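PDB 7D5N: oxidoreductase from Azotobacter vinelandii, which binds NADH and myo-inositol and, as an inositol dehydrogenase homologue of the Gfo/Idh/MocA family, probably oxidises such polyols with NAD(+). Local coordinates for residues V140-A145 with V206-L211; V88-P93 with V111-P116; G277-L282 with L292-Q297. All blocks are in the same frame, centred on the assembly; numbering follows the deposited sequence.

Interaction 1 (V140-A145 with V206-L211); sequences VTYGYA and VGTHPL. With INS (1,2,3,4,5,6-hexahydroxy-cyclohexane), chain E; NAI (1,4-dihydronicotinamide adenine dinucleotide), chain D.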
loop_
_atom_site.group_PDB
_atom_site.type_symbol
_atom_site.label_atom_id
_atom_site.label_comp_id
_atom_site.label_asym_id
_atom_site.label_seq_id
_atom_site.Cartn_x
_atom_site.Cartn_y
_atom_site.Cartn_z
ATOM N N VAL B 140 28.321 -18.345 -0.800
ATOM C CA VAL B 140 27.912 -17.462 -1.926
ATOM C C VAL B 140 26.937 -16.416 -1.382
ATOM O O VAL B 140 26.043 -16.775 -0.613
ATOM C CB VAL B 140 27.325 -18.276 -3.088
ATOM C CG1 VAL B 140 26.933 -17.403 -4.266
ATOM C CG2 VAL B 140 28.303 -19.350 -3.533
ATOM N N THR B 141 27.121 -15.154 -1.763
ATOM C CA THR B 141 26.367 -14.027 -1.162
ATOM C C THR B 141 25.010 -13.862 -1.859
ATOM O O THR B 141 24.714 -12.777 -2.398
ATOM C CB THR B 141 27.266 -12.795 -1.013
ATOM O OG1 THR B 141 28.066 -12.611 -2.175
ATOM C CG2 THR B 141 28.175 -12.938 0.186
ATOM N N TYR B 142 24.169 -14.891 -1.788
ATOM C CA TYR B 142 22.715 -14.762 -2.060
ATOM C C TYR B 142 22.105 -14.088 -0.824
ATOM O O TYR B 142 21.422 -14.744 -0.054
ATOM C CB TYR B 142 22.096 -16.117 -2.407
ATOM C CG TYR B 142 22.461 -16.660 -3.767
ATOM C CD1 TYR B 142 22.136 -15.968 -4.923
ATOM C CD2 TYR B 142 23.125 -17.868 -3.904
ATOM C CE1 TYR B 142 22.451 -16.456 -6.181
ATOM C CE2 TYR B 142 23.449 -18.371 -5.152
ATOM C CZ TYR B 142 23.108 -17.669 -6.292
ATOM O OH TYR B 142 23.442 -18.187 -7.505
ATOM N N GLY B 143 22.414 -12.803 -0.632
ATOM C CA GLY B 143 22.220 -12.079 0.638
ATOM C C GLY B 143 20.770 -12.040 1.096
ATOM O O GLY B 143 20.520 -12.046 2.326
ATOM N N TYR B 144 19.821 -12.003 0.164
ATOM C CA TYR B 144 18.383 -11.860 0.503
ATOM C C TYR B 144 17.937 -13.083 1.311
ATOM O O TYR B 144 16.962 -12.982 2.073
ATOM C CB TYR B 144 17.564 -11.635 -0.766
ATOM C CG TYR B 144 18.019 -10.437 -1.556
ATOM C CD1 TYR B 144 17.652 -9.145 -1.201
ATOM C CD2 TYR B 144 18.838 -10.597 -2.658
ATOM C CE1 TYR B 144 18.100 -8.044 -1.914
ATOM C CE2 TYR B 144 19.309 -9.509 -3.371
ATOM C CZ TYR B 144 18.931 -8.227 -3.002
ATOM O OH TYR B 144 19.370 -7.155 -3.717
ATOM N N ALA B 145 18.666 -14.196 1.215
ATOM C CA ALA B 145 18.290 -15.449 1.921
ATOM C C ALA B 145 18.526 -15.314 3.435
ATOM O O ALA B 145 17.996 -16.154 4.235
ATOM C CB ALA B 145 19.026 -16.617 1.307
ATOM N N VAL B 206 20.491 -10.737 -11.701
ATOM C CA VAL B 206 19.324 -10.542 -10.791
ATOM C C VAL B 206 18.413 -11.787 -10.765
ATOM O O VAL B 206 17.841 -12.052 -9.713
ATOM C CB VAL B 206 18.564 -9.240 -11.101
ATOM C CG1 VAL B 206 19.414 -8.013 -10.789
ATOM C CG2 VAL B 206 18.021 -9.170 -12.515
ATOM N N GLY B 207 18.270 -12.534 -11.855
ATOM C CA GLY B 207 17.343 -13.682 -11.887
ATOM C C GLY B 207 17.710 -14.744 -10.869
ATOM O O GLY B 207 16.790 -15.338 -10.239
ATOM N N THR B 208 19.003 -14.958 -10.645
ATOM C CA THR B 208 19.479 -16.018 -9.730
ATOM C C THR B 208 19.112 -15.715 -8.282
ATOM O O THR B 208 19.118 -16.680 -7.494
ATOM C CB THR B 208 20.982 -16.263 -9.856
ATOM O OG1 THR B 208 21.628 -15.011 -9.663
ATOM C CG2 THR B 208 21.331 -16.874 -11.194
ATOM N N HIS B 209 18.815 -14.462 -7.925
ATOM C CA HIS B 209 18.467 -14.112 -6.521
ATOM C C HIS B 209 17.158 -14.780 -6.099
ATOM O O HIS B 209 17.143 -15.560 -5.133
ATOM C CB HIS B 209 18.504 -12.596 -6.303
ATOM C CG HIS B 209 19.880 -12.066 -6.070
ATOM N ND1 HIS B 209 20.647 -12.470 -4.985
ATOM C CD2 HIS B 209 20.603 -11.130 -6.725
ATOM C CE1 HIS B 209 21.796 -11.816 -5.000
ATOM N NE2 HIS B 209 21.800 -10.993 -6.058
ATOM N N PRO B 210 16.003 -14.482 -6.744
ATOM C CA PRO B 210 14.745 -15.077 -6.309
ATOM C C PRO B 210 14.708 -16.577 -6.639
ATOM O O PRO B 210 14.050 -17.329 -5.934
ATOM C CB PRO B 210 13.658 -14.308 -7.065
ATOM C CG PRO B 210 14.375 -13.729 -8.278
ATOM C CD PRO B 210 15.814 -13.521 -7.842
ATOM N N LEU B 211 15.464 -16.999 -7.652
ATOM C CA LEU B 211 15.654 -18.448 -7.901
ATOM C C LEU B 211 16.216 -19.103 -6.640
ATOM O O LEU B 211 15.641 -20.135 -6.203
ATOM C CB LEU B 211 16.602 -18.695 -9.068
ATOM C CG LEU B 211 16.844 -20.183 -9.328
ATOM C CD1 LEU B 211 15.643 -20.787 -10.035
ATOM C CD2 LEU B 211 18.123 -20.395 -10.123
HETATM C C1 INS E . 21.656 -5.360 -8.452
HETATM C C2 INS E . 21.333 -5.789 -7.041
HETATM C C3 INS E . 21.486 -7.296 -6.880
HETATM C C4 INS E . 22.865 -7.753 -7.345
HETATM C C5 INS E . 23.250 -7.217 -8.713
HETATM C C6 INS E . 23.102 -5.715 -8.756
HETATM O O1 INS E . 21.414 -3.957 -8.583
HETATM O O2 INS E . 22.242 -5.143 -6.142
HETATM O O3 INS E . 21.286 -7.626 -5.490
HETATM O O4 INS E . 22.976 -9.161 -7.376
HETATM O O5 INS E . 24.605 -7.552 -9.008
HETATM O O6 INS E . 23.490 -5.296 -10.040
HETATM P PA NAI D . 31.861 -2.736 -9.195
HETATM O O1A NAI D . 32.232 -2.527 -10.599
HETATM O O2A NAI D . 31.036 -1.749 -8.501
HETATM O O5B NAI D . 33.205 -2.945 -8.318
HETATM C C5B NAI D . 34.248 -3.830 -8.710
HETATM C C4B NAI D . 35.362 -3.639 -7.687
HETATM O O4B NAI D . 36.355 -4.650 -7.786
HETATM C C3B NAI D . 36.094 -2.314 -7.852
HETATM O O3B NAI D . 36.520 -1.870 -6.559
HETATM C C2B NAI D . 37.285 -2.660 -8.694
HETATM O O2B NAI D . 38.393 -1.774 -8.520
HETATM C C1B NAI D . 37.593 -4.004 -8.088
HETATM N N9A NAI D . 38.267 -4.926 -8.971
HETATM C C8A NAI D . 37.999 -5.206 -10.250
HETATM N N7A NAI D . 38.854 -6.169 -10.685
HETATM C C5A NAI D . 39.676 -6.461 -9.672
HETATM C C6A NAI D . 40.794 -7.372 -9.469
HETATM N N6A NAI D . 41.196 -8.162 -10.467
HETATM N N1A NAI D . 41.389 -7.380 -8.267
HETATM C C2A NAI D . 40.949 -6.597 -7.252
HETATM N N3A NAI D . 39.930 -5.715 -7.385
HETATM C C4A NAI D . 39.277 -5.646 -8.547
HETATM O O3 NAI D . 31.146 -4.158 -9.137
HETATM P PN NAI D . 30.018 -4.516 -8.052
HETATM O O1N NAI D . 28.704 -3.989 -8.544
HETATM O O2N NAI D . 30.458 -4.203 -6.695
HETATM O O5D NAI D . 29.973 -6.096 -8.223
HETATM C C5D NAI D . 31.022 -6.944 -7.784
HETATM C C4D NAI D . 30.573 -8.380 -7.715
HETATM O O4D NAI D . 29.527 -8.464 -6.728
HETATM C C3D NAI D . 29.984 -8.898 -9.000
HETATM O O3D NAI D . 30.219 -10.282 -9.079
HETATM C C2D NAI D . 28.486 -8.754 -8.836
HETATM O O2D NAI D . 27.734 -9.781 -9.481
HETATM C C1D NAI D . 28.336 -8.938 -7.347
HETATM N N1N NAI D . 27.194 -8.265 -6.752
HETATM C C2N NAI D . 26.431 -8.983 -5.923
HETATM C C3N NAI D . 25.332 -8.442 -5.294
HETATM C C7N NAI D . 24.535 -9.272 -4.352
HETATM O O7N NAI D . 23.443 -8.859 -4.002
HETATM N N7N NAI D . 25.087 -10.376 -3.860
HETATM C C4N NAI D . 24.962 -6.996 -5.471
HETATM C C5N NAI D . 25.874 -6.315 -6.381
HETATM C C6N NAI D . 26.947 -6.970 -6.962
#

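Interaction 2 (V88-P93 with V111-P116); sequences VSVATP and VVCEKP. With NAI (1,4-dihydronicotinamide adenine dinucleotide), chain D; INS (1,2,3,4,5,6-hexahydroxy-cyclohexane), chain E.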
loop_
_atom_site.group_PDB
_atom_site.type_symbol
_atom_site.label_atom_id
_atom_site.label_comp_id
_atom_site.label_asym_id
_atom_site.label_seq_id
_atom_site.Cartn_x
_atom_site.Cartn_y
_atom_site.Cartn_z
ATOM N N VAL B 88 38.880 -15.537 2.417
ATOM C CA VAL B 88 38.832 -14.346 1.529
ATOM C C VAL B 88 37.419 -14.230 0.961
ATOM O O VAL B 88 36.807 -15.264 0.637
ATOM C CB VAL B 88 39.908 -14.426 0.429
ATOM C CG1 VAL B 88 39.761 -15.668 -0.434
ATOM C CG2 VAL B 88 39.960 -13.181 -0.432
ATOM N N SER B 89 36.930 -13.002 0.839
ATOM C CA SER B 89 35.690 -12.690 0.101
ATOM C C SER B 89 36.063 -12.106 -1.257
ATOM O O SER B 89 36.911 -11.180 -1.324
ATOM C CB SER B 89 34.776 -11.794 0.873
ATOM O OG SER B 89 34.290 -12.439 2.050
ATOM N N VAL B 90 35.441 -12.640 -2.300
ATOM C CA VAL B 90 35.741 -12.274 -3.702
ATOM C C VAL B 90 34.572 -11.433 -4.201
ATOM O O VAL B 90 33.470 -12.004 -4.403
ATOM C CB VAL B 90 35.979 -13.525 -4.556
ATOM C CG1 VAL B 90 36.280 -13.159 -5.998
ATOM C CG2 VAL B 90 37.084 -14.396 -3.974
ATOM N N ALA B 91 34.817 -10.136 -4.376
ATOM C CA ALA B 91 33.818 -9.117 -4.765
ATOM C C ALA B 91 34.261 -8.428 -6.058
ATOM O O ALA B 91 33.908 -7.260 -6.273
ATOM C CB ALA B 91 33.626 -8.142 -3.634
ATOM N N THR B 92 34.954 -9.158 -6.931
ATOM C CA THR B 92 35.395 -8.628 -8.250
ATOM C C THR B 92 34.299 -8.830 -9.287
ATOM O O THR B 92 33.318 -9.519 -9.029
ATOM C CB THR B 92 36.670 -9.339 -8.694
ATOM O OG1 THR B 92 36.345 -10.732 -8.724
ATOM C CG2 THR B 92 37.837 -9.039 -7.779
ATOM N N PRO B 93 34.420 -8.232 -10.490
ATOM C CA PRO B 93 33.516 -8.557 -11.591
ATOM C C PRO B 93 33.501 -10.066 -11.871
ATOM O O PRO B 93 34.474 -10.764 -11.555
ATOM C CB PRO B 93 34.086 -7.738 -12.754
ATOM C CG PRO B 93 34.696 -6.542 -12.065
ATOM C CD PRO B 93 35.359 -7.155 -10.849
ATOM N N VAL B 111 36.452 -19.503 1.287
ATOM C CA VAL B 111 36.078 -18.441 0.323
ATOM C C VAL B 111 34.611 -18.084 0.522
ATOM O O VAL B 111 33.778 -18.981 0.713
ATOM C CB VAL B 111 36.361 -18.850 -1.132
ATOM C CG1 VAL B 111 35.910 -17.776 -2.106
ATOM C CG2 VAL B 111 37.839 -19.150 -1.348
ATOM N N VAL B 112 34.335 -16.786 0.466
ATOM C CA VAL B 112 32.971 -16.265 0.213
ATOM C C VAL B 112 33.020 -15.632 -1.175
ATOM O O VAL B 112 33.763 -14.638 -1.376
ATOM C CB VAL B 112 32.506 -15.289 1.302
ATOM C CG1 VAL B 112 31.134 -14.730 0.957
ATOM C CG2 VAL B 112 32.486 -15.936 2.684
ATOM N N CYS B 113 32.361 -16.255 -2.143
ATOM C CA CYS B 113 32.424 -15.771 -3.536
ATOM C C CYS B 113 31.130 -15.030 -3.864
ATOM O O CYS B 113 30.036 -15.507 -3.502
ATOM C CB CYS B 113 32.688 -16.881 -4.542
ATOM S SG CYS B 113 33.037 -16.226 -6.196
ATOM N N GLU B 114 31.248 -13.919 -4.573
ATOM C CA GLU B 114 30.047 -13.208 -5.054
ATOM C C GLU B 114 29.351 -14.053 -6.123
ATOM O O GLU B 114 30.030 -14.826 -6.848
ATOM C CB GLU B 114 30.403 -11.826 -5.590
ATOM C CG GLU B 114 30.138 -10.730 -4.589
ATOM C CD GLU B 114 28.678 -10.561 -4.197
ATOM O OE1 GLU B 114 27.819 -11.372 -4.633
ATOM O OE2 GLU B 114 28.403 -9.614 -3.456
ATOM N N LYS B 115 28.031 -13.906 -6.195
ATOM C CA LYS B 115 27.195 -14.460 -7.283
ATOM C C LYS B 115 27.397 -13.593 -8.523
ATOM O O LYS B 115 27.680 -12.403 -8.406
ATOM C CB LYS B 115 25.729 -14.450 -6.841
ATOM C CG LYS B 115 25.263 -13.101 -6.307
ATOM C CD LYS B 115 24.052 -12.562 -6.990
ATOM C CE LYS B 115 24.193 -12.384 -8.484
ATOM N NZ LYS B 115 24.526 -10.981 -8.820
ATOM N N PRO B 116 27.231 -14.125 -9.756
ATOM C CA PRO B 116 27.130 -15.566 -10.007
ATOM C C PRO B 116 28.507 -16.211 -9.815
ATOM O O PRO B 116 29.486 -15.507 -10.023
ATOM C CB PRO B 116 26.671 -15.633 -11.473
ATOM C CG PRO B 116 27.222 -14.357 -12.086
ATOM C CD PRO B 116 27.090 -13.327 -10.983
HETATM P PA NAI D . 31.861 -2.736 -9.195
HETATM O O1A NAI D . 32.232 -2.527 -10.599
HETATM O O2A NAI D . 31.036 -1.749 -8.501
HETATM O O5B NAI D . 33.205 -2.945 -8.318
HETATM C C5B NAI D . 34.248 -3.830 -8.710
HETATM C C4B NAI D . 35.362 -3.639 -7.687
HETATM O O4B NAI D . 36.355 -4.650 -7.786
HETATM C C3B NAI D . 36.094 -2.314 -7.852
HETATM O O3B NAI D . 36.520 -1.870 -6.559
HETATM C C2B NAI D . 37.285 -2.660 -8.694
HETATM O O2B NAI D . 38.393 -1.774 -8.520
HETATM C C1B NAI D . 37.593 -4.004 -8.088
HETATM N N9A NAI D . 38.267 -4.926 -8.971
HETATM C C8A NAI D . 37.999 -5.206 -10.250
HETATM N N7A NAI D . 38.854 -6.169 -10.685
HETATM C C5A NAI D . 39.676 -6.461 -9.672
HETATM C C6A NAI D . 40.794 -7.372 -9.469
HETATM N N6A NAI D . 41.196 -8.162 -10.467
HETATM N N1A NAI D . 41.389 -7.380 -8.267
HETATM C C2A NAI D . 40.949 -6.597 -7.252
HETATM N N3A NAI D . 39.930 -5.715 -7.385
HETATM C C4A NAI D . 39.277 -5.646 -8.547
HETATM O O3 NAI D . 31.146 -4.158 -9.137
HETATM P PN NAI D . 30.018 -4.516 -8.052
HETATM O O1N NAI D . 28.704 -3.989 -8.544
HETATM O O2N NAI D . 30.458 -4.203 -6.695
HETATM O O5D NAI D . 29.973 -6.096 -8.223
HETATM C C5D NAI D . 31.022 -6.944 -7.784
HETATM C C4D NAI D . 30.573 -8.380 -7.715
HETATM O O4D NAI D . 29.527 -8.464 -6.728
HETATM C C3D NAI D . 29.984 -8.898 -9.000
HETATM O O3D NAI D . 30.219 -10.282 -9.079
HETATM C C2D NAI D . 28.486 -8.754 -8.836
HETATM O O2D NAI D . 27.734 -9.781 -9.481
HETATM C C1D NAI D . 28.336 -8.938 -7.347
HETATM N N1N NAI D . 27.194 -8.265 -6.752
HETATM C C2N NAI D . 26.431 -8.983 -5.923
HETATM C C3N NAI D . 25.332 -8.442 -5.294
HETATM C C7N NAI D . 24.535 -9.272 -4.352
HETATM O O7N NAI D . 23.443 -8.859 -4.002
HETATM N N7N NAI D . 25.087 -10.376 -3.860
HETATM C C4N NAI D . 24.962 -6.996 -5.471
HETATM C C5N NAI D . 25.874 -6.315 -6.381
HETATM C C6N NAI D . 26.947 -6.970 -6.962
HETATM C C1 INS E . 21.656 -5.360 -8.452
HETATM C C2 INS E . 21.333 -5.789 -7.041
HETATM C C3 INS E . 21.486 -7.296 -6.880
HETATM C C4 INS E . 22.865 -7.753 -7.345
HETATM C C5 INS E . 23.250 -7.217 -8.713
HETATM C C6 INS E . 23.102 -5.715 -8.756
HETATM O O1 INS E . 21.414 -3.957 -8.583
HETATM O O2 INS E . 22.242 -5.143 -6.142
HETATM O O3 INS E . 21.286 -7.626 -5.490
HETATM O O4 INS E . 22.976 -9.161 -7.376
HETATM O O5 INS E . 24.605 -7.552 -9.008
HETATM O O6 INS E . 23.490 -5.296 -10.040
#

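Interaction 3 (G277-L282 with L292-Q297); sequences GSRASL and LAFEIQ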
loop_
_atom_site.group_PDB
_atom_site.type_symbol
_atom_site.label_atom_id
_atom_site.label_comp_id
_atom_site.label_asym_id
_atom_site.label_seq_id
_atom_site.Cartn_x
_atom_site.Cartn_y
_atom_site.Cartn_z
ATOM N N GLY B 277 -0.027 -22.357 -3.386
ATOM C CA GLY B 277 -0.440 -23.726 -3.057
ATOM C C GLY B 277 -1.926 -23.917 -3.257
ATOM O O GLY B 277 -2.648 -22.946 -3.525
ATOM N N SER B 278 -2.400 -25.133 -3.033
ATOM C CA SER B 278 -3.829 -25.479 -3.183
ATOM C C SER B 278 -4.661 -24.730 -2.135
ATOM O O SER B 278 -5.838 -24.469 -2.416
ATOM C CB SER B 278 -4.023 -26.976 -3.107
ATOM O OG SER B 278 -3.590 -27.485 -1.857
ATOM N N ARG B 279 -4.093 -24.388 -0.979
ATOM C CA ARG B 279 -4.858 -23.775 0.143
ATOM C C ARG B 279 -4.544 -22.286 0.261
ATOM O O ARG B 279 -5.432 -21.524 0.683
ATOM C CB ARG B 279 -4.565 -24.503 1.459
ATOM C CG ARG B 279 -5.022 -23.748 2.704
ATOM C CD ARG B 279 -4.428 -24.247 4.004
ATOM N NE ARG B 279 -5.034 -23.571 5.156
ATOM C CZ ARG B 279 -4.388 -22.887 6.114
ATOM N NH1 ARG B 279 -3.065 -22.758 6.127
ATOM N NH2 ARG B 279 -5.091 -22.341 7.088
ATOM N N ALA B 280 -3.330 -21.871 -0.054
ATOM C CA ALA B 280 -2.876 -20.507 0.275
ATOM C C ALA B 280 -1.630 -20.132 -0.509
ATOM O O ALA B 280 -0.959 -21.025 -1.058
ATOM C CB ALA B 280 -2.589 -20.420 1.750
ATOM N N SER B 281 -1.337 -18.841 -0.494
ATOM C CA SER B 281 -0.151 -18.238 -1.139
ATOM C C SER B 281 0.666 -17.475 -0.092
ATOM O O SER B 281 0.103 -16.976 0.911
ATOM C CB SER B 281 -0.536 -17.367 -2.301
ATOM O OG SER B 281 -1.126 -18.131 -3.343
ATOM N N LEU B 282 1.966 -17.379 -0.346
ATOM C CA LEU B 282 2.906 -16.514 0.398
ATOM C C LEU B 282 3.539 -15.579 -0.620
ATOM O O LEU B 282 3.765 -16.014 -1.764
ATOM C CB LEU B 282 4.004 -17.367 1.025
ATOM C CG LEU B 282 3.626 -18.262 2.187
ATOM C CD1 LEU B 282 4.867 -19.005 2.655
ATOM C CD2 LEU B 282 2.973 -17.476 3.305
ATOM N N LEU B 292 5.670 -10.620 5.355
ATOM C CA LEU B 292 5.381 -11.765 4.461
ATOM C C LEU B 292 3.865 -11.859 4.302
ATOM O O LEU B 292 3.159 -12.051 5.314
ATOM C CB LEU B 292 5.970 -13.041 5.078
ATOM C CG LEU B 292 5.792 -14.317 4.256
ATOM C CD1 LEU B 292 6.504 -14.211 2.923
ATOM C CD2 LEU B 292 6.286 -15.531 5.027
ATOM N N ALA B 293 3.368 -11.685 3.084
ATOM C CA ALA B 293 1.932 -11.837 2.801
ATOM C C ALA B 293 1.600 -13.323 2.896
ATOM O O ALA B 293 2.355 -14.159 2.373
ATOM C CB ALA B 293 1.580 -11.249 1.457
ATOM N N PHE B 294 0.555 -13.648 3.635
ATOM C CA PHE B 294 0.063 -15.031 3.771
ATOM C C PHE B 294 -1.440 -15.001 3.501
ATOM O O PHE B 294 -2.168 -14.366 4.273
ATOM C CB PHE B 294 0.406 -15.579 5.149
ATOM C CG PHE B 294 -0.139 -16.957 5.422
ATOM C CD1 PHE B 294 -0.066 -17.951 4.466
ATOM C CD2 PHE B 294 -0.715 -17.262 6.640
ATOM C CE1 PHE B 294 -0.570 -19.220 4.711
ATOM C CE2 PHE B 294 -1.214 -18.532 6.892
ATOM C CZ PHE B 294 -1.139 -19.510 5.924
ATOM N N GLU B 295 -1.867 -15.598 2.385
ATOM C CA GLU B 295 -3.230 -15.414 1.841
ATOM C C GLU B 295 -3.877 -16.785 1.659
ATOM O O GLU B 295 -3.677 -17.447 0.604
ATOM C CB GLU B 295 -3.157 -14.589 0.564
ATOM C CG GLU B 295 -2.283 -13.366 0.748
ATOM C CD GLU B 295 -2.170 -12.428 -0.438
ATOM O OE1 GLU B 295 -2.246 -12.912 -1.593
ATOM O OE2 GLU B 295 -1.984 -11.210 -0.185
ATOM N N ILE B 296 -4.651 -17.179 2.658
ATOM C CA ILE B 296 -5.426 -18.446 2.634
ATOM C C ILE B 296 -6.668 -18.184 1.791
ATOM O O ILE B 296 -7.386 -17.232 2.106
ATOM C CB ILE B 296 -5.803 -18.894 4.057
ATOM C CG1 ILE B 296 -4.584 -19.047 4.974
ATOM C CG2 ILE B 296 -6.646 -20.161 4.017
ATOM C CD1 ILE B 296 -4.941 -19.054 6.456
ATOM N N GLN B 297 -6.926 -18.990 0.766
ATOM C CA GLN B 297 -8.149 -18.808 -0.050
ATOM C C GLN B 297 -9.388 -18.876 0.845
ATOM O O GLN B 297 -9.516 -19.840 1.611
ATOM C CB GLN B 297 -8.263 -19.865 -1.149
ATOM C CG GLN B 297 -9.468 -19.652 -2.056
ATOM C CD GLN B 297 -9.535 -18.274 -2.675
ATOM O OE1 GLN B 297 -8.519 -17.653 -3.005
ATOM N NE2 GLN B 297 -10.753 -17.783 -2.846
HETATM O O HOH W 1 -8.117 -22.298 1.464
#

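Interaction 1 (V140-A145 with V206-L211)
The binding site shared by nicotinamide and inositol is walled here by an aromatic cluster, in which Tyr142 and Tyr144 of the loop after strand 138-140 meet His209 of helix 202-217. Tyr144 turns its edge to one face of the imidazole: this is a T-shaped pair with centroids 4.9 Å apart and planes at 87°. Within it Tyr144 CD2 lies 3.5 Å from His209 ND1, and CE2 stands over the centre of the imidazole. Tyr142 comes to the same nitrogen from another direction, CD1 3.8 Å from His209 ND1, its ring plane perpendicular to the imidazole (90°). Tyr142 CE1 also lies 3.6 Å from Thr208 O, so the phenol packs across the helix backbone as well as against the histidine. With CG of His209 anti to its carbonyl carbon (chi1 -81°), the imidazole reaches past the helix toward the loop and is wedged between protein and ligands.

Each segment also grips the bound molecules. Tyr144 OH donates to inositol O3 at 2.7 Å, O3 lying near the plane of the tyrosine ring. His209 NE2 is modelled 2.5 Å from inositol O4, at the imidazole edge; the bond's exact length is doubtful because this nitrogen is set too close to Lys115. Thr141 O, which also accepts the weak turn bond from Gly143 N, takes a hydrogen bond from nicotinamide N7N at 2.8 Å, which should limit rotation of the carboxamide.

Behind the cluster, Tyr142 stacks on Tyr212, one turn after Thr208. Tyr144 packs on Phe172 of strand 165-173, Gln271 of strand 271-277 and His325 of the second subunit, so the Rossmann-side loop is seated against both the large sheet and a neighbouring chain.

Interaction 2 (V88-P93 with V111-P116)
Val112 is bonded in parallel register between Val88 and Val90, the strand axes 4.7 Å apart and inclined by 15°. Three bonds of 2.8 to 2.9 Å make the ladder, Val112 N donating to Val88 O, Val90 N to Val112 O, and Glu114 N to Val90 O. On one face, Val88 and Val111 lie side by side, while Val90 CG2 meets Val111 CG1 at 4.0 Å under helix 97-106. On the other, Ser89 OG lies 3.4 Å from Val112 CB; its polar partners are Tyr337 and Trp14. Past the strand end, Glu114 starts toward the neighbouring segment, CB beside Val90 O, but bends at chi2 (-63°), carrying its carboxylate away from that strand to the nicotinamide. There Glu114 OE1 takes the amide hydrogen of the coenzyme's N7N at 3.0 Å, almost straight at 174°. The same oxygen receives Lys115 N on its anti lone pair, and Thr141 OG1 too, three bonds that hold the carboxylate in place, while His29 binds OE2. Lys115 CB points away from strand 88-91, and its bent chain brings NZ to inositol O4 at 2.8 Å; NZ also bonds to Asp205 O. Parallel neighbours joined through helix 97-106 form a beta-alpha-beta unit of the Rossmann fold, with the coenzyme at the carboxyl ends of the strands; Glu114, Lys115 and cis-Pro116 make up the Glu-Lys-Pro motif of Gfo/Idh/MocA dehydrogenases.

Interaction 3 (G277-L282 with L292-Q297)
Arg279 O is gripped twice, by Gln297 N at 2.9 Å and by a water, also at 2.9 Å, that donates a second bond to Gln297 O and so bridges the two segments beside the Gln297 N bond. Farther in, Ser281 and Glu295 form a hydrogen-bonded pair, Glu295 N reaching Ser281 O at 2.8 Å and Ser281 N reaching Glu295 O. These are rungs of the antiparallel hairpin made by strands 280-285 and 291-296, toward one margin of the large mixed sheet of the C-terminal domain. Ala280, Leu282, Phe294 and Ile296 share one face of it, which is covered in part by Met156 of helix 148-158. With CG anti to the backbone N (chi1 176°), the Phe294 ring reaches across to the neighbouring strand: Leu282 CD2 presses on Phe294 CD1 at 3.3 Å, a tight contact, and Ala280 CB lies 3.8 Å from CE1. An alanine in place of Phe294 is likely to open a gap beside the Leu282 methyl and Ala280 CB, and to leave the Arg279 guanidinium without the ring edge it lies against. That guanidinium, at the end of an extended chain, sets NH1 3.8 Å from Phe294 CZ, with the two planes 60° apart. One of its faces lies along Ile296, whose CD1 is 3.4 Å from Arg279 NH2, while NH1 donates to Glu161 O. On the sheet face that carries Ser281 and Glu295, Glu295 forms a salt bridge with Arg274, and Ser281 OG bonds to Ala265 O of the third subunit.

How the interactions relate
Interactions 1 and 2 are buried and adjoin: Thr141 CG2 packs on Val112 CG1 at 3.5 Å, and both contacts reach the coenzyme and the inositol. Interaction 2 is built on the backbone of the Rossmann sheet, with ligand-binding groups at its strand ends; interaction 1 relies on aromatic side chains, and joins the loop leaving that sheet to a helix of the C-terminal domain. Interaction 3 is strand pairing again, but antiparallel and partly exposed, with one water bridging its end, its nearest atoms about 11 Å from interaction 1 and about 20 Å from interaction 2. Its polar side chains serve a salt bridge and a subunit interface instead of a ligand.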